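Local coordinates for protein lipase aflb (Neosartorya fumigata, PDB 6IDY) that probably hydrolyses ester bonds of lipids as a serine lipase of the alpha/beta-hydrolase fold, at residues K160-P172 with S225-T239. Numbering follows the deposited sequence.
Sequences KKPVILVPGTATP and SNVAVLSWSQGGLDT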
# COMPACT_ATOMS: atom_id res chain seq x y z
N LYS A 160 14.25 14.89 12.25
CA LYS A 160 13.68 13.74 11.55
C LYS A 160 12.41 14.19 10.84
O LYS A 160 11.52 14.75 11.47
CB LYS A 160 13.39 12.57 12.52
CG LYS A 160 14.60 12.14 13.34
CD LYS A 160 14.55 10.67 13.72
CE LYS A 160 13.79 10.36 14.98
NZ LYS A 160 13.86 8.91 15.32
N LYS A 161 12.37 13.98 9.53
CA LYS A 161 11.23 14.35 8.70
C LYS A 161 10.04 13.41 8.97
O LYS A 161 10.21 12.20 8.87
CB LYS A 161 11.63 14.31 7.21
CG LYS A 161 10.58 14.81 6.22
CD LYS A 161 10.49 16.32 6.23
CE LYS A 161 10.21 16.87 4.87
NZ LYS A 161 11.47 17.18 4.13
N PRO A 162 8.85 13.94 9.33
CA PRO A 162 7.69 13.06 9.53
C PRO A 162 7.30 12.39 8.21
O PRO A 162 7.26 13.04 7.17
CB PRO A 162 6.60 14.00 10.04
CG PRO A 162 7.34 15.24 10.52
CD PRO A 162 8.48 15.36 9.56
N VAL A 163 7.10 11.07 8.24
CA VAL A 163 6.73 10.28 7.05
C VAL A 163 5.41 9.56 7.31
O VAL A 163 5.31 8.75 8.24
CB VAL A 163 7.87 9.32 6.57
CG1 VAL A 163 7.43 8.50 5.36
CG2 VAL A 163 9.15 10.09 6.25
N ILE A 164 4.39 9.87 6.50
CA ILE A 164 3.08 9.25 6.61
C ILE A 164 3.05 8.01 5.75
O ILE A 164 3.22 8.09 4.54
CB ILE A 164 1.93 10.24 6.25
CG1 ILE A 164 2.01 11.53 7.11
CG2 ILE A 164 0.56 9.55 6.39
CD1 ILE A 164 1.33 12.71 6.53
N LEU A 165 2.84 6.85 6.40
CA LEU A 165 2.75 5.56 5.72
C LEU A 165 1.29 5.28 5.39
O LEU A 165 0.47 5.12 6.29
CB LEU A 165 3.37 4.44 6.57
CG LEU A 165 4.80 4.65 7.07
CD1 LEU A 165 5.22 3.51 7.97
CD2 LEU A 165 5.80 4.82 5.90
N VAL A 166 0.97 5.29 4.09
CA VAL A 166 -0.39 5.11 3.57
C VAL A 166 -0.57 3.65 3.12
O VAL A 166 0.22 3.16 2.31
CB VAL A 166 -0.76 6.15 2.47
CG1 VAL A 166 -2.21 5.99 2.01
CG2 VAL A 166 -0.52 7.58 2.96
N PRO A 167 -1.59 2.93 3.63
CA PRO A 167 -1.75 1.51 3.28
C PRO A 167 -2.35 1.27 1.90
O PRO A 167 -2.83 2.21 1.26
CB PRO A 167 -2.70 1.01 4.37
CG PRO A 167 -3.57 2.19 4.65
CD PRO A 167 -2.63 3.36 4.60
N GLY A 168 -2.34 0.01 1.49
CA GLY A 168 -2.93 -0.44 0.24
C GLY A 168 -4.28 -1.08 0.46
O GLY A 168 -4.83 -1.06 1.57
N THR A 169 -4.83 -1.67 -0.61
CA THR A 169 -6.14 -2.32 -0.61
C THR A 169 -6.23 -3.49 0.35
O THR A 169 -5.32 -4.34 0.40
CB THR A 169 -6.49 -2.74 -2.04
OG1 THR A 169 -6.48 -1.59 -2.89
CG2 THR A 169 -7.83 -3.44 -2.13
N ALA A 170 -7.34 -3.52 1.13
CA ALA A 170 -7.75 -4.60 2.04
C ALA A 170 -6.74 -4.93 3.15
O ALA A 170 -6.93 -5.91 3.87
CB ALA A 170 -8.07 -5.84 1.23
N THR A 171 -5.68 -4.13 3.30
CA THR A 171 -4.63 -4.44 4.27
C THR A 171 -4.37 -3.25 5.20
O THR A 171 -4.04 -2.17 4.72
CB THR A 171 -3.36 -4.97 3.57
OG1 THR A 171 -3.71 -5.63 2.35
CG2 THR A 171 -2.57 -5.93 4.44
N PRO A 172 -4.54 -3.43 6.54
CA PRO A 172 -4.28 -2.32 7.47
C PRO A 172 -2.82 -1.88 7.44
O PRO A 172 -1.94 -2.71 7.26
CB PRO A 172 -4.66 -2.90 8.85
CG PRO A 172 -5.43 -4.13 8.57
CD PRO A 172 -4.93 -4.66 7.27
N SER A 225 6.24 21.38 10.34
CA SER A 225 7.21 20.92 9.36
C SER A 225 6.52 20.39 8.14
O SER A 225 5.36 19.98 8.21
CB SER A 225 8.04 19.79 9.98
OG SER A 225 8.98 19.23 9.08
N ASN A 226 7.25 20.35 7.02
CA ASN A 226 6.76 19.70 5.83
C ASN A 226 6.95 18.20 6.08
O ASN A 226 7.70 17.81 6.98
CB ASN A 226 7.50 20.18 4.59
CG ASN A 226 6.94 21.46 4.02
OD1 ASN A 226 6.14 22.16 4.65
ND2 ASN A 226 7.34 21.79 2.80
N VAL A 227 6.23 17.37 5.34
CA VAL A 227 6.28 15.93 5.54
C VAL A 227 6.59 15.22 4.23
O VAL A 227 6.66 15.84 3.17
CB VAL A 227 4.94 15.40 6.15
CG1 VAL A 227 4.63 16.07 7.49
CG2 VAL A 227 3.76 15.55 5.17
N ALA A 228 6.73 13.90 4.33
CA ALA A 228 6.86 13.00 3.21
C ALA A 228 5.76 11.97 3.37
O ALA A 228 5.27 11.73 4.48
CB ALA A 228 8.22 12.33 3.23
N VAL A 229 5.31 11.42 2.25
CA VAL A 229 4.29 10.38 2.22
C VAL A 229 4.90 9.17 1.52
O VAL A 229 5.48 9.32 0.45
CB VAL A 229 2.98 10.84 1.50
CG1 VAL A 229 1.99 9.69 1.37
CG2 VAL A 229 2.33 12.04 2.20
N LEU A 230 4.77 7.98 2.13
CA LEU A 230 5.19 6.74 1.48
C LEU A 230 3.93 5.90 1.41
O LEU A 230 3.30 5.63 2.43
CB LEU A 230 6.33 6.02 2.22
CG LEU A 230 6.99 4.87 1.43
CD1 LEU A 230 8.46 4.78 1.75
CD2 LEU A 230 6.31 3.53 1.70
N SER A 231 3.53 5.53 0.19
CA SER A 231 2.32 4.76 -0.01
C SER A 231 2.58 3.41 -0.66
O SER A 231 3.63 3.21 -1.27
CB SER A 231 1.33 5.58 -0.85
OG SER A 231 1.67 5.58 -2.22
N TRP A 232 1.63 2.49 -0.52
CA TRP A 232 1.66 1.17 -1.14
C TRP A 232 0.33 0.94 -1.85
O TRP A 232 -0.71 1.28 -1.30
CB TRP A 232 1.92 0.04 -0.12
CG TRP A 232 1.89 -1.34 -0.74
CD1 TRP A 232 2.66 -1.78 -1.78
CD2 TRP A 232 1.03 -2.42 -0.39
NE1 TRP A 232 2.32 -3.07 -2.10
CE2 TRP A 232 1.32 -3.50 -1.26
CE3 TRP A 232 0.05 -2.61 0.61
CZ2 TRP A 232 0.66 -4.73 -1.18
CZ3 TRP A 232 -0.60 -3.83 0.68
CH2 TRP A 232 -0.29 -4.88 -0.19
N SER A 233 0.38 0.37 -3.07
CA SER A 233 -0.79 -0.03 -3.85
C SER A 233 -1.78 1.13 -4.02
O SER A 233 -1.38 2.21 -4.45
CB SER A 233 -1.44 -1.25 -3.17
OG SER A 233 -2.50 -1.81 -3.92
N GLN A 234 -3.06 0.92 -3.61
CA GLN A 234 -4.12 1.93 -3.64
C GLN A 234 -3.74 3.20 -2.87
O GLN A 234 -4.28 4.27 -3.16
CB GLN A 234 -5.41 1.34 -3.07
CG GLN A 234 -6.63 2.22 -3.31
CD GLN A 234 -7.64 2.08 -2.21
OE1 GLN A 234 -8.09 3.06 -1.63
NE2 GLN A 234 -8.00 0.85 -1.90
N GLY A 235 -2.81 3.09 -1.92
CA GLY A 235 -2.29 4.22 -1.16
C GLY A 235 -1.84 5.37 -2.05
O GLY A 235 -2.00 6.54 -1.68
N GLY A 236 -1.29 5.03 -3.22
CA GLY A 236 -0.86 5.98 -4.25
C GLY A 236 -2.04 6.75 -4.81
O GLY A 236 -1.97 7.97 -4.98
N LEU A 237 -3.16 6.04 -5.06
CA LEU A 237 -4.40 6.65 -5.55
C LEU A 237 -4.99 7.58 -4.50
O LEU A 237 -5.41 8.68 -4.83
CB LEU A 237 -5.44 5.60 -5.98
CG LEU A 237 -5.17 4.86 -7.29
CD1 LEU A 237 -6.13 3.70 -7.45
CD2 LEU A 237 -5.30 5.80 -8.48
N ASP A 238 -4.99 7.14 -3.22
CA ASP A 238 -5.52 7.92 -2.10
C ASP A 238 -4.74 9.22 -1.93
O ASP A 238 -5.35 10.27 -1.68
CB ASP A 238 -5.46 7.12 -0.79
CG ASP A 238 -6.20 5.79 -0.80
OD1 ASP A 238 -7.07 5.60 -1.67
OD2 ASP A 238 -5.92 4.96 0.08
N THR A 239 -3.40 9.16 -2.09
CA THR A 239 -2.52 10.31 -1.95
C THR A 239 -2.69 11.28 -3.11
O THR A 239 -2.82 12.47 -2.88
CB THR A 239 -1.07 9.88 -1.73
OG1 THR A 239 -1.03 8.92 -0.67
CG2 THR A 239 -0.13 11.07 -1.40
O HOH W 1 -5.38 2.44 0.48
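Thr169 OG1 stands beside its own backbone N (chi1 -58°), which turns it to meet the side-chain amide of Gln234, whose CG lies anti to its N. The contact lies at the nucleophile elbow of an alpha/beta-hydrolase fold: strand 227-232 turns sharply into helix 235-245 through a type II' beta turn from Trp232 to Gly235, and Ser233 at the corner has a positive phi (54°). Within the Ser-Trp-Ser-Gln-Gly sequence, and with its OG hydrogen-bonded to His361, Ser233 is probably the nucleophile. Gln234 NE2 donates to Thr169 OG1 over 3.0 Å, nearly straight at 163° and close to the amide plane; NE2 also binds Ser201 O, while OG1 has Gln288 as a further partner. As in related lipases, Thr169 and Gln234 probably line the oxyanion hole. Gly168 presses its CA to 3.7 Å from Trp232 CE3 and 3.8 Å from Ser233 CB. Upstream, the strands pair in parallel register, for example through Val166 N to Leu230 O at 2.9 Å. Val166 straddles strand and helix, its CG2 lying 3.6 Å from Val229 CG1 and its CG1 equally near Gly235 CA. One water donates to both Pro167 O (2.7 Å) and Asp238 OD2 (2.6 Å), bridging loop to helix.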